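Local coordinates for 16S rRNA methylase (Uncultured bacterium, PDB 7JLZ), which probably methylates N1 of one adenine in the 16S rRNA of the 30S ribosomal subunit, a modification linked to aminoglycoside resistance, at residues K10-D13 with K14-V18; D35-Y38 with V39-A43; K44-G48 with T49-G53; I54-I57 with Q58-E62; L61-Y64 with S65-S68. All coordinates share one frame; numbering follows the deposited sequence.

From the N terminus, contacts 1 to 4 follow in series and contact 5 begins where contact 4 ends; none nests or crosses. Contact 1 turns the N-terminal hairpin, strand 8-11, into helix 14-21, at the surface. Contacts 2 to 5 run through two successive beta-alpha-beta units of the Rossmann-like sheet: contact 2 starts helix 37-45, contact 3 closes the turn from that helix into strand 49-55, contact 4 closes the turn from the strand into helix 58-70, and contact 5 continues along that helix, sharing L61 and E62 with contact 4. The two helices lie against each other where Y40 of contact 2 meets Y64 of contact 5, while F51 of contact 3 packs against A43.

Contact 1: residues K10-D13 with K14-V18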
loop_
_atom_site.group_PDB
_atom_site.type_symbol
_atom_site.label_atom_id
_atom_site.label_comp_id
_atom_site.label_asym_id
_atom_site.label_seq_id
_atom_site.Cartn_x
_atom_site.Cartn_y
_atom_site.Cartn_z
ATOM N N LYS A 10 -9.884 3.123 -18.373
ATOM C CA LYS A 10 -9.372 3.920 -19.480
ATOM C C LYS A 10 -7.860 3.903 -19.443
ATOM O O LYS A 10 -7.256 3.946 -18.367
ATOM C CB LYS A 10 -9.858 5.371 -19.440
ATOM C CG LYS A 10 -11.367 5.524 -19.454
ATOM C CD LYS A 10 -11.777 6.950 -19.770
ATOM C CE LYS A 10 -13.127 7.286 -19.151
ATOM N NZ LYS A 10 -13.527 8.701 -19.407
ATOM N N GLU A 11 -7.261 3.848 -20.625
ATOM C CA GLU A 11 -5.814 3.848 -20.725
ATOM C C GLU A 11 -5.265 5.250 -20.496
ATOM O O GLU A 11 -5.764 6.229 -21.060
ATOM C CB GLU A 11 -5.366 3.341 -22.081
ATOM C CG GLU A 11 -3.865 3.412 -22.219
ATOM C CD GLU A 11 -3.396 2.817 -23.498
ATOM O OE1 GLU A 11 -2.724 1.765 -23.437
ATOM O OE2 GLU A 11 -3.717 3.397 -24.562
ATOM N N VAL A 12 -4.230 5.334 -19.670
ATOM C CA VAL A 12 -3.447 6.545 -19.485
ATOM C C VAL A 12 -2.000 6.154 -19.716
ATOM O O VAL A 12 -1.504 5.232 -19.066
ATOM C CB VAL A 12 -3.637 7.133 -18.078
ATOM C CG1 VAL A 12 -2.770 8.351 -17.885
ATOM C CG2 VAL A 12 -5.118 7.477 -17.835
ATOM N N ASP A 13 -1.332 6.823 -20.653
ATOM C CA ASP A 13 0.048 6.457 -20.930
ATOM C C ASP A 13 1.009 7.299 -20.093
ATOM O O ASP A 13 0.616 8.237 -19.394
ATOM C CB ASP A 13 0.365 6.562 -22.427
ATOM C CG ASP A 13 0.376 7.992 -22.946
ATOM O OD1 ASP A 13 0.156 8.949 -22.178
ATOM O OD2 ASP A 13 0.609 8.150 -24.161
ATOM N N LYS A 14 2.291 6.942 -20.172
ATOM C CA LYS A 14 3.285 7.549 -19.288
ATOM C C LYS A 14 3.331 9.061 -19.453
ATOM O O LYS A 14 3.473 9.797 -18.468
ATOM C CB LYS A 14 4.665 6.961 -19.566
ATOM C CG LYS A 14 5.763 7.607 -18.740
ATOM C CD LYS A 14 5.657 7.194 -17.279
ATOM C CE LYS A 14 6.746 7.837 -16.437
ATOM N NZ LYS A 14 7.066 7.032 -15.224
ATOM N N ASN A 15 3.248 9.545 -20.696
ATOM C CA ASN A 15 3.317 10.981 -20.922
ATOM C C ASN A 15 2.189 11.710 -20.198
ATOM O O ASN A 15 2.405 12.762 -19.586
ATOM C CB ASN A 15 3.270 11.267 -22.413
ATOM C CG ASN A 15 3.664 12.673 -22.728
ATOM O OD1 ASN A 15 2.817 13.527 -23.000
ATOM N ND2 ASN A 15 4.962 12.935 -22.680
ATOM N N GLU A 16 0.978 11.165 -20.252
ATOM C CA GLU A 16 -0.125 11.784 -19.527
ATOM C C GLU A 16 0.079 11.661 -18.024
ATOM O O GLU A 16 -0.175 12.611 -17.276
ATOM C CB GLU A 16 -1.452 11.150 -19.949
ATOM C CG GLU A 16 -2.656 11.764 -19.252
ATOM C CD GLU A 16 -3.981 11.211 -19.755
ATOM O OE1 GLU A 16 -3.962 10.341 -20.656
ATOM O OE2 GLU A 16 -5.035 11.650 -19.245
ATOM N N LEU A 17 0.548 10.504 -17.563
ATOM C CA LEU A 17 0.780 10.326 -16.136
ATOM C C LEU A 17 1.820 11.312 -15.619
ATOM O O LEU A 17 1.687 11.847 -14.514
ATOM C CB LEU A 17 1.202 8.887 -15.857
ATOM C CG LEU A 17 1.579 8.584 -14.404
ATOM C CD1 LEU A 17 0.425 8.878 -13.448
ATOM C CD2 LEU A 17 2.035 7.153 -14.246
ATOM N N VAL A 18 2.861 11.576 -16.409
ATOM C CA VAL A 18 3.898 12.503 -15.962
ATOM C C VAL A 18 3.314 13.895 -15.733
ATOM O O VAL A 18 3.655 14.575 -14.757
ATOM C CB VAL A 18 5.058 12.518 -16.975
ATOM C CG1 VAL A 18 5.931 13.740 -16.785
ATOM C CG2 VAL A 18 5.862 11.252 -16.803
HETATM O O HOH W 1 -6.683 8.899 -20.771
#
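D13 meets the first turn of the helix that follows it with both of its acceptor groups, a compact example of how one residue can start a helix. The carboxylate oxygen OD1 of D13 takes the amide N of E16 at 3.0 Å, with an N-H...O angle of 164°. The carbonyl O of D13 receives L17 N at 2.9 Å in a nearly straight i to i+4 bond. With CG held between the backbone N and the carbonyl carbon (chi1 69°), the acid folds back over the helix start, where its negative charge is probably favourable. A water adds a looser polar link, donating to E11 O and to E16 OE1. Apolar contact comes from V12, whose CG1 lies 3.7 Å from E16 CG as the extended glutamate crosses it at about a right angle; V12 CG1 also faces L17 CB at 4.5 Å, and L17 turns inward onto M1 and L90. The whole is a classic aspartate N-cap, here joining the hairpin strand 8-11 to helix 14-21.

Contact 2: residues D35-Y38 with V39-A43; sequences DGRY and VYKNA. With SO4 (sulfate ion), chain E.
Over one face of the R37 guanidinium lies the CE methylene of K41, centred 3.6 Å above the plane, while O4 of a sulfate, probably from the crystallisation liquor, sits at the edge. NH1 of R37 donates to that O4 at 3.0 Å and NH2 also reaches it; K186, S190 and T191 also bond the ion, and NE of R37 turns instead to K186 O. An extended chain from CG to NE carries the guanidinium out across the K41 side chain, whose NZ lies 4.2 Å from R37 NH2. The Y38 ring has the terminal amide of N42 over the centre of one face, the two planes 58° apart, and the Y40 ring presents its edge to R37 O. All this decorates the start of helix 37-45, entered from the loop after strand 26-31; the sequence of that loop is consistent with the glycine-rich cofactor loop of Rossmann-like methyltransferases. D35 OD1 accepts R37 N at 3.1 Å from above the carboxylate plane, forming an Asx turn around G36, the N-cap residue. G36 O then takes Y40 N at 3.2 Å, and R37 O takes K41 N at 2.8 Å.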
loop_
_atom_site.group_PDB
_atom_site.type_symbol
_atom_site.label_atom_id
_atom_site.label_comp_id
_atom_site.label_asym_id
_atom_site.label_seq_id
_atom_site.Cartn_x
_atom_site.Cartn_y
_atom_site.Cartn_z
ATOM N N ASP A 35 -10.785 -2.072 -1.122
ATOM C CA ASP A 35 -11.691 -1.351 -2.001
ATOM C C ASP A 35 -11.237 0.074 -2.282
ATOM O O ASP A 35 -12.015 0.864 -2.828
ATOM C CB ASP A 35 -13.111 -1.316 -1.411
ATOM C CG ASP A 35 -13.163 -0.693 -0.007
ATOM O OD1 ASP A 35 -12.110 -0.279 0.534
ATOM O OD2 ASP A 35 -14.288 -0.647 0.558
ATOM N N GLY A 36 -10.006 0.431 -1.934
ATOM C CA GLY A 36 -9.570 1.784 -2.173
ATOM C C GLY A 36 -10.030 2.819 -1.163
ATOM O O GLY A 36 -9.729 4.006 -1.350
ATOM N N ARG A 37 -10.738 2.418 -0.094
ATOM C CA ARG A 37 -11.167 3.381 0.921
ATOM C C ARG A 37 -9.998 4.213 1.435
ATOM O O ARG A 37 -10.109 5.439 1.581
ATOM C CB ARG A 37 -11.851 2.643 2.077
ATOM C CG ARG A 37 -12.154 3.507 3.300
ATOM C CD ARG A 37 -12.586 2.628 4.470
ATOM N NE ARG A 37 -12.765 3.369 5.722
ATOM C CZ ARG A 37 -13.916 3.904 6.127
ATOM N NH1 ARG A 37 -15.003 3.808 5.370
ATOM N NH2 ARG A 37 -13.980 4.547 7.282
ATOM N N TYR A 38 -8.860 3.561 1.689
ATOM C CA TYR A 38 -7.683 4.241 2.223
ATOM C C TYR A 38 -7.232 5.368 1.307
ATOM O O TYR A 38 -6.843 6.449 1.773
ATOM C CB TYR A 38 -6.564 3.218 2.404
ATOM C CG TYR A 38 -5.325 3.695 3.146
ATOM C CD1 TYR A 38 -5.300 3.703 4.531
ATOM C CD2 TYR A 38 -4.178 4.081 2.468
ATOM C CE1 TYR A 38 -4.197 4.100 5.227
ATOM C CE2 TYR A 38 -3.046 4.487 3.162
ATOM C CZ TYR A 38 -3.067 4.494 4.546
ATOM O OH TYR A 38 -1.965 4.890 5.258
ATOM N N VAL A 39 -7.294 5.130 -0.001
ATOM C CA VAL A 39 -6.885 6.145 -0.972
ATOM C C VAL A 39 -7.802 7.356 -0.880
ATOM O O VAL A 39 -7.347 8.503 -0.771
ATOM C CB VAL A 39 -6.891 5.543 -2.385
ATOM C CG1 VAL A 39 -6.636 6.646 -3.428
ATOM C CG2 VAL A 39 -5.831 4.432 -2.481
ATOM N N TYR A 40 -9.114 7.110 -0.904
ATOM C CA TYR A 40 -10.106 8.179 -0.824
ATOM C C TYR A 40 -9.980 8.971 0.475
ATOM O O TYR A 40 -9.956 10.207 0.468
ATOM C CB TYR A 40 -11.497 7.556 -0.948
ATOM C CG TYR A 40 -12.676 8.426 -0.561
ATOM C CD1 TYR A 40 -13.279 9.271 -1.482
ATOM C CD2 TYR A 40 -13.235 8.345 0.712
ATOM C CE1 TYR A 40 -14.386 10.047 -1.125
ATOM C CE2 TYR A 40 -14.335 9.106 1.066
ATOM C CZ TYR A 40 -14.904 9.952 0.144
ATOM O OH TYR A 40 -16.000 10.711 0.496
ATOM N N LYS A 41 -9.926 8.270 1.606
ATOM C CA LYS A 41 -9.880 8.957 2.887
ATOM C C LYS A 41 -8.623 9.805 3.007
ATOM O O LYS A 41 -8.679 10.956 3.455
ATOM C CB LYS A 41 -9.968 7.934 4.016
ATOM C CG LYS A 41 -11.313 7.219 4.077
ATOM C CD LYS A 41 -12.415 8.131 4.624
ATOM C CE LYS A 41 -13.730 7.382 4.854
ATOM N NZ LYS A 41 -14.770 8.241 5.522
ATOM N N ASN A 42 -7.478 9.270 2.579
ATOM C CA ASN A 42 -6.240 10.023 2.727
ATOM C C ASN A 42 -6.162 11.175 1.732
ATOM O O ASN A 42 -5.699 12.268 2.087
ATOM C CB ASN A 42 -5.041 9.082 2.618
ATOM C CG ASN A 42 -4.718 8.424 3.950
ATOM O OD1 ASN A 42 -4.968 7.241 4.152
ATOM N ND2 ASN A 42 -4.178 9.207 4.876
ATOM N N ALA A 43 -6.657 10.975 0.506
ATOM C CA ALA A 43 -6.704 12.069 -0.465
ATOM C C ALA A 43 -7.518 13.252 0.051
ATOM O O ALA A 43 -7.104 14.409 -0.075
ATOM C CB ALA A 43 -7.277 11.569 -1.791
HETATM S S SO4 E . -17.395 4.420 8.763
HETATM O O1 SO4 E . -18.051 5.583 9.300
HETATM O O2 SO4 E . -18.250 3.272 8.920
HETATM O O3 SO4 E . -16.169 4.196 9.475
HETATM O O4 SO4 E . -17.122 4.636 7.366
#

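Contact 3: residues K44-G48 with T49-G53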
loop_
_atom_site.group_PDB
_atom_site.type_symbol
_atom_site.label_atom_id
_atom_site.label_comp_id
_atom_site.label_asym_id
_atom_site.label_seq_id
_atom_site.Cartn_x
_atom_site.Cartn_y
_atom_site.Cartn_z
ATOM N N LYS A 44 -8.687 12.977 0.639
ATOM C CA LYS A 44 -9.511 14.056 1.184
ATOM C C LYS A 44 -8.778 14.842 2.260
ATOM O O LYS A 44 -9.015 16.041 2.417
ATOM C CB LYS A 44 -10.808 13.488 1.756
ATOM C CG LYS A 44 -11.842 13.110 0.723
ATOM C CD LYS A 44 -12.989 12.382 1.400
ATOM C CE LYS A 44 -13.689 13.261 2.408
ATOM N NZ LYS A 44 -14.684 14.147 1.749
ATOM N N GLU A 45 -7.902 14.184 3.017
ATOM C CA GLU A 45 -7.213 14.808 4.135
ATOM C C GLU A 45 -5.921 15.510 3.743
ATOM O O GLU A 45 -5.438 16.350 4.512
ATOM C CB GLU A 45 -6.906 13.755 5.203
ATOM C CG GLU A 45 -8.143 13.187 5.858
ATOM C CD GLU A 45 -8.994 14.266 6.503
ATOM O OE1 GLU A 45 -10.126 14.505 6.028
ATOM O OE2 GLU A 45 -8.521 14.887 7.477
ATOM N N ASN A 46 -5.343 15.188 2.583
ATOM C CA ASN A 46 -4.051 15.751 2.167
ATOM C C ASN A 46 -4.149 16.127 0.689
ATOM O O ASN A 46 -3.775 15.341 -0.186
ATOM C CB ASN A 46 -2.910 14.770 2.415
ATOM C CG ASN A 46 -2.903 14.221 3.827
ATOM O OD1 ASN A 46 -2.284 14.795 4.726
ATOM N ND2 ASN A 46 -3.584 13.094 4.029
ATOM N N SER A 47 -4.633 17.342 0.417
ATOM C CA SER A 47 -4.858 17.756 -0.966
ATOM C C SER A 47 -3.558 17.955 -1.737
ATOM O O SER A 47 -3.592 18.009 -2.970
ATOM C CB SER A 47 -5.684 19.041 -1.005
ATOM O OG SER A 47 -4.940 20.137 -0.499
ATOM N N GLY A 48 -2.423 18.075 -1.043
ATOM C CA GLY A 48 -1.135 18.251 -1.686
ATOM C C GLY A 48 -0.441 16.979 -2.122
ATOM O O GLY A 48 0.586 17.040 -2.803
ATOM N N THR A 49 -0.974 15.823 -1.751
ATOM C CA THR A 49 -0.378 14.536 -2.074
ATOM C C THR A 49 -1.273 13.788 -3.055
ATOM O O THR A 49 -2.499 13.785 -2.913
ATOM C CB THR A 49 -0.172 13.706 -0.797
ATOM O OG1 THR A 49 0.752 14.386 0.071
ATOM C CG2 THR A 49 0.359 12.330 -1.123
ATOM N N LEU A 50 -0.663 13.161 -4.058
ATOM C CA LEU A 50 -1.398 12.284 -4.964
ATOM C C LEU A 50 -1.375 10.866 -4.402
ATOM O O LEU A 50 -0.299 10.312 -4.147
ATOM C CB LEU A 50 -0.791 12.322 -6.367
ATOM C CG LEU A 50 -1.423 11.397 -7.414
ATOM C CD1 LEU A 50 -2.859 11.786 -7.715
ATOM C CD2 LEU A 50 -0.573 11.419 -8.698
ATOM N N PHE A 51 -2.550 10.276 -4.211
ATOM C CA PHE A 51 -2.657 8.913 -3.707
ATOM C C PHE A 51 -3.107 7.983 -4.824
ATOM O O PHE A 51 -4.122 8.239 -5.482
ATOM C CB PHE A 51 -3.634 8.837 -2.524
ATOM C CG PHE A 51 -3.177 9.622 -1.319
ATOM C CD1 PHE A 51 -3.458 10.974 -1.214
ATOM C CD2 PHE A 51 -2.447 9.012 -0.305
ATOM C CE1 PHE A 51 -3.026 11.710 -0.123
ATOM C CE2 PHE A 51 -2.017 9.752 0.803
ATOM C CZ PHE A 51 -2.305 11.100 0.886
ATOM N N ILE A 52 -2.378 6.884 -5.004
ATOM C CA ILE A 52 -2.616 5.944 -6.089
ATOM C C ILE A 52 -2.877 4.570 -5.495
ATOM O O ILE A 52 -1.970 3.973 -4.906
ATOM C CB ILE A 52 -1.418 5.876 -7.047
ATOM C CG1 ILE A 52 -1.070 7.287 -7.520
ATOM C CG2 ILE A 52 -1.727 4.918 -8.182
ATOM C CD1 ILE A 52 0.137 7.348 -8.478
ATOM N N GLY A 53 -4.085 4.046 -5.685
ATOM C CA GLY A 53 -4.397 2.677 -5.296
ATOM C C GLY A 53 -4.249 1.735 -6.479
ATOM O O GLY A 53 -4.660 2.060 -7.593
#
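N46 packs against F51 where helix 37-45 ends and the chain turns into strand 49-55, the second half of a beta-alpha-beta crossover in the Rossmann-like sheet. The connection is a type I beta turn from N46 to T49, closed by T49 N donating to N46 O at 3.2 Å; the N-H points well at the oxygen, yet it arrives from above the carbonyl plane. One side of this turn is tight. The F51 ring, buried beneath V39, N42 and A43 of the helix, has N46 CB 4.0 Å from its CZ, and its CE1 edge faces N46 O in the plane of the ring. The N46 side chain crosses that of F51 obliquely, its amide plane 47° from the ring, and its ND2 is held by N42 O one turn back, which fixes how the group is rotated beside the phenyl rim. T49 covers part of one ring face: with OG1 anti to the carbonyl carbon (chi1 -63°), CG2 points anti to the backbone N and lies 3.5 Å above the F51 plane, offset toward the rim. The other side is loose. S47 directs its CB away from the strand and G48 lies exposed at the turn, so the outer corner adds little to the packing against the strand. At the ring edge, N46 O lies 3.7 Å from F51 CE1.

Contact 4: residues I54-I57 with Q58-E62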
loop_
_atom_site.group_PDB
_atom_site.type_symbol
_atom_site.label_atom_id
_atom_site.label_comp_id
_atom_site.label_asym_id
_atom_site.label_seq_id
_atom_site.Cartn_x
_atom_site.Cartn_y
_atom_site.Cartn_z
ATOM N N ILE A 54 -3.675 0.553 -6.230
ATOM C CA ILE A 54 -3.475 -0.458 -7.271
ATOM C C ILE A 54 -4.031 -1.795 -6.796
ATOM O O ILE A 54 -3.567 -2.335 -5.784
ATOM C CB ILE A 54 -1.989 -0.607 -7.639
ATOM C CG1 ILE A 54 -1.383 0.773 -7.919
ATOM C CG2 ILE A 54 -1.829 -1.519 -8.859
ATOM C CD1 ILE A 54 0.136 0.727 -8.166
ATOM N N GLU A 55 -5.000 -2.332 -7.530
ATOM C CA GLU A 55 -5.598 -3.630 -7.249
ATOM C C GLU A 55 -5.886 -4.378 -8.545
ATOM O O GLU A 55 -6.055 -3.762 -9.601
ATOM C CB GLU A 55 -6.897 -3.493 -6.438
ATOM C CG GLU A 55 -6.683 -2.840 -5.076
ATOM C CD GLU A 55 -5.835 -3.681 -4.124
ATOM O OE1 GLU A 55 -5.880 -4.923 -4.210
ATOM O OE2 GLU A 55 -5.111 -3.068 -3.296
ATOM N N PRO A 56 -5.964 -5.715 -8.491
ATOM C CA PRO A 56 -6.087 -6.498 -9.734
ATOM C C PRO A 56 -7.487 -6.649 -10.291
ATOM O O PRO A 56 -7.633 -6.950 -11.483
ATOM C CB PRO A 56 -5.532 -7.869 -9.341
ATOM C CG PRO A 56 -5.775 -7.946 -7.841
ATOM C CD PRO A 56 -5.565 -6.548 -7.340
ATOM N N ILE A 57 -8.533 -6.532 -9.478
ATOM C CA ILE A 57 -9.889 -6.834 -9.924
ATOM C C ILE A 57 -10.636 -5.515 -10.053
ATOM O O ILE A 57 -10.678 -4.731 -9.103
ATOM C CB ILE A 57 -10.585 -7.807 -8.958
ATOM C CG1 ILE A 57 -9.851 -9.150 -8.955
ATOM C CG2 ILE A 57 -12.074 -7.992 -9.315
ATOM C CD1 ILE A 57 -10.238 -10.077 -7.830
ATOM N N GLN A 58 -11.220 -5.259 -11.235
ATOM C CA GLN A 58 -11.800 -3.941 -11.475
ATOM C C GLN A 58 -12.897 -3.623 -10.460
ATOM O O GLN A 58 -12.993 -2.488 -9.971
ATOM C CB GLN A 58 -12.359 -3.853 -12.887
ATOM C CG GLN A 58 -13.051 -2.537 -13.155
ATOM C CD GLN A 58 -13.900 -2.583 -14.409
ATOM O OE1 GLN A 58 -14.099 -3.645 -15.001
ATOM N NE2 GLN A 58 -14.406 -1.429 -14.821
ATOM N N LYS A 59 -13.707 -4.619 -10.110
ATOM C CA LYS A 59 -14.816 -4.380 -9.184
ATOM C C LYS A 59 -14.334 -3.915 -7.813
ATOM O O LYS A 59 -15.106 -3.275 -7.081
ATOM C CB LYS A 59 -15.674 -5.646 -9.048
ATOM C CG LYS A 59 -16.651 -5.861 -10.192
ATOM C CD LYS A 59 -17.495 -7.123 -9.985
ATOM C CE LYS A 59 -18.645 -7.198 -10.987
ATOM N NZ LYS A 59 -19.534 -8.351 -10.713
ATOM N N GLN A 60 -13.088 -4.230 -7.435
ATOM C CA GLN A 60 -12.559 -3.778 -6.149
ATOM C C GLN A 60 -12.605 -2.268 -6.024
ATOM O O GLN A 60 -12.835 -1.735 -4.934
ATOM C CB GLN A 60 -11.103 -4.197 -5.968
ATOM C CG GLN A 60 -10.885 -5.629 -5.687
ATOM C CD GLN A 60 -9.431 -5.911 -5.486
ATOM O OE1 GLN A 60 -8.794 -6.536 -6.336
ATOM N NE2 GLN A 60 -8.886 -5.460 -4.360
ATOM N N LEU A 61 -12.288 -1.558 -7.108
ATOM C CA LEU A 61 -12.067 -0.126 -7.043
ATOM C C LEU A 61 -13.226 0.668 -7.619
ATOM O O LEU A 61 -13.145 1.897 -7.679
ATOM C CB LEU A 61 -10.762 0.242 -7.759
ATOM C CG LEU A 61 -9.551 -0.474 -7.172
ATOM C CD1 LEU A 61 -8.302 -0.057 -7.943
ATOM C CD2 LEU A 61 -9.399 -0.176 -5.701
ATOM N N GLU A 62 -14.310 -0.009 -8.006
ATOM C CA GLU A 62 -15.444 0.657 -8.649
ATOM C C GLU A 62 -16.094 1.703 -7.739
ATOM O O GLU A 62 -16.309 2.848 -8.149
ATOM C CB GLU A 62 -16.471 -0.396 -9.079
ATOM C CG GLU A 62 -17.844 0.169 -9.391
ATOM C CD GLU A 62 -18.842 -0.892 -9.830
ATOM O OE1 GLU A 62 -18.418 -2.021 -10.154
ATOM O OE2 GLU A 62 -20.056 -0.591 -9.846
#
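NE2 of Q60 is gripped by two acceptors, E55 OE1 at 3.1 Å and G34 O of the neighbouring loop. It meets the glutamate from above the carboxylate plane, 45° out of it, and the carboxylate and amide planes stand 61° apart. The other end of the same amide faces backbone: OE1 of Q60 accepts I57 N at 3.2 Å, and Q60 N in turn donates to I57 O at 3.0 Å. With its side chain extended beyond CG, Q60 thus spans the whole turn and has both ends of its amide occupied, which fixes its rotation. The turn leads from strand 49-55 into helix 58-70, at the C-terminal end of an inner strand of the sheet, where Rossmann-like methyltransferases commonly carry an acidic residue at the end of the second strand; here that position is E55, whose OE2 accepts G32 N from the loop after strand 26-31. A bend at chi2 (-66°) brings the E55 carboxylate to the Q60 amide and the G32 amide. Carbon contacts add to this: L61 CD2 touches E55 CG at 3.9 Å, its side chain crossing that of E55 at about a right angle, and P56 CD lies against the oxygen Q60 OE1 at 3.4 Å.

Contact 5: residues L61-Y64 with S65-S68; sequences LENY and SRKS. With SO4 (sulfate ion), chain B.
E62 and R66, one helical turn apart, lie side by side and join in a salt bridge of 2.7 Å between OE2 and NH2. E62 is extended beyond CG, whereas R66 leaves the helix extended and then bends at chi3 (-61°), which lays the guanidinium back beside the carboxylate. The two planes are nearly perpendicular, at 82°; the acid oxygen lies in the guanidinium plane and is met on its anti side, somewhat out of the carboxylate plane. NE, NH1 and NH2 each have further partners. R66 NE reaches O2 of a sulfate, probably from the crystallisation liquor, at 3.1 Å and NH2 reaches its O1 at 2.8 Å, with K7 N also bonded to the ion, while a water links R66 NH1 to N63 OD1. K67 runs parallel with Y64, its CE 3.9 Å from ring atom CE1; bends at chi3 and chi4 turn its NZ away to E71, in a salt bridge, and to another sulfate. S68 adopts the torsion that puts OG anti to its carbonyl carbon (chi1 -57°), bringing it 2.7 Å from Y64 O. That oxygen also accepts S68 N, from the opposite face of its plane, and S68 OG bonds Y78 OH of strand 76-80. With charged side chains outward and L61, S65 and S68 buried against the sheet, this is the crossover helix of a beta-alpha-beta unit in a Rossmann-like methyltransferase.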
loop_
_atom_site.group_PDB
_atom_site.type_symbol
_atom_site.label_atom_id
_atom_site.label_comp_id
_atom_site.label_asym_id
_atom_site.label_seq_id
_atom_site.Cartn_x
_atom_site.Cartn_y
_atom_site.Cartn_z
ATOM N N LEU A 61 -12.288 -1.558 -7.108
ATOM C CA LEU A 61 -12.067 -0.126 -7.043
ATOM C C LEU A 61 -13.226 0.668 -7.619
ATOM O O LEU A 61 -13.145 1.897 -7.679
ATOM C CB LEU A 61 -10.762 0.242 -7.759
ATOM C CG LEU A 61 -9.551 -0.474 -7.172
ATOM C CD1 LEU A 61 -8.302 -0.057 -7.943
ATOM C CD2 LEU A 61 -9.399 -0.176 -5.701
ATOM N N GLU A 62 -14.310 -0.009 -8.006
ATOM C CA GLU A 62 -15.444 0.657 -8.649
ATOM C C GLU A 62 -16.094 1.703 -7.739
ATOM O O GLU A 62 -16.309 2.848 -8.149
ATOM C CB GLU A 62 -16.471 -0.396 -9.079
ATOM C CG GLU A 62 -17.844 0.169 -9.391
ATOM C CD GLU A 62 -18.842 -0.892 -9.830
ATOM O OE1 GLU A 62 -18.418 -2.021 -10.154
ATOM O OE2 GLU A 62 -20.056 -0.591 -9.846
ATOM N N ASN A 63 -16.413 1.331 -6.495
ATOM C CA ASN A 63 -17.176 2.225 -5.616
ATOM C C ASN A 63 -16.386 3.491 -5.275
ATOM O O ASN A 63 -16.879 4.610 -5.465
ATOM C CB ASN A 63 -17.577 1.481 -4.336
ATOM C CG ASN A 63 -18.293 2.381 -3.326
ATOM O OD1 ASN A 63 -19.048 3.279 -3.699
ATOM N ND2 ASN A 63 -18.060 2.132 -2.042
ATOM N N TYR A 64 -15.154 3.342 -4.772
ATOM C CA TYR A 64 -14.405 4.518 -4.329
ATOM C C TYR A 64 -13.843 5.329 -5.488
ATOM O O TYR A 64 -13.660 6.542 -5.341
ATOM C CB TYR A 64 -13.288 4.124 -3.347
ATOM C CG TYR A 64 -13.851 4.091 -1.935
ATOM C CD1 TYR A 64 -14.127 5.277 -1.250
ATOM C CD2 TYR A 64 -14.171 2.893 -1.319
ATOM C CE1 TYR A 64 -14.687 5.267 0.032
ATOM C CE2 TYR A 64 -14.741 2.866 -0.029
ATOM C CZ TYR A 64 -14.982 4.059 0.638
ATOM O OH TYR A 64 -15.547 4.044 1.905
ATOM N N SER A 65 -13.563 4.713 -6.638
ATOM C CA SER A 65 -13.149 5.533 -7.774
ATOM C C SER A 65 -14.306 6.388 -8.269
ATOM O O SER A 65 -14.102 7.529 -8.703
ATOM C CB SER A 65 -12.590 4.664 -8.906
ATOM O OG SER A 65 -13.522 3.674 -9.317
ATOM N N ARG A 66 -15.530 5.852 -8.210
ATOM C CA ARG A 66 -16.703 6.634 -8.589
ATOM C C ARG A 66 -16.964 7.738 -7.570
ATOM O O ARG A 66 -17.232 8.884 -7.945
ATOM C CB ARG A 66 -17.917 5.716 -8.733
ATOM C CG ARG A 66 -19.198 6.439 -9.099
ATOM C CD ARG A 66 -20.423 5.551 -8.899
ATOM N NE ARG A 66 -20.381 4.347 -9.727
ATOM C CZ ARG A 66 -20.297 3.108 -9.251
ATOM N NH1 ARG A 66 -20.247 2.889 -7.941
ATOM N NH2 ARG A 66 -20.281 2.082 -10.093
ATOM N N LYS A 67 -16.889 7.410 -6.275
ATOM C CA LYS A 67 -17.035 8.429 -5.235
ATOM C C LYS A 67 -16.022 9.549 -5.418
ATOM O O LYS A 67 -16.361 10.732 -5.318
ATOM C CB LYS A 67 -16.862 7.814 -3.844
ATOM C CG LYS A 67 -18.113 7.252 -3.228
ATOM C CD LYS A 67 -17.848 6.726 -1.817
ATOM C CE LYS A 67 -17.491 7.842 -0.850
ATOM N NZ LYS A 67 -18.674 8.627 -0.384
ATOM N N SER A 68 -14.759 9.184 -5.653
ATOM C CA SER A 68 -13.706 10.180 -5.801
ATOM C C SER A 68 -13.980 11.097 -6.984
ATOM O O SER A 68 -13.766 12.311 -6.905
ATOM C CB SER A 68 -12.352 9.482 -5.964
ATOM O OG SER A 68 -12.103 8.639 -4.857
HETATM S S SO4 B . -20.567 4.163 -13.398
HETATM O O1 SO4 B . -20.988 3.058 -12.582
HETATM O O2 SO4 B . -20.536 5.362 -12.604
HETATM O O3 SO4 B . -21.490 4.334 -14.487
HETATM O O4 SO4 B . -19.253 3.901 -13.919
HETATM O O HOH W 2 -20.002 4.935 -5.707
#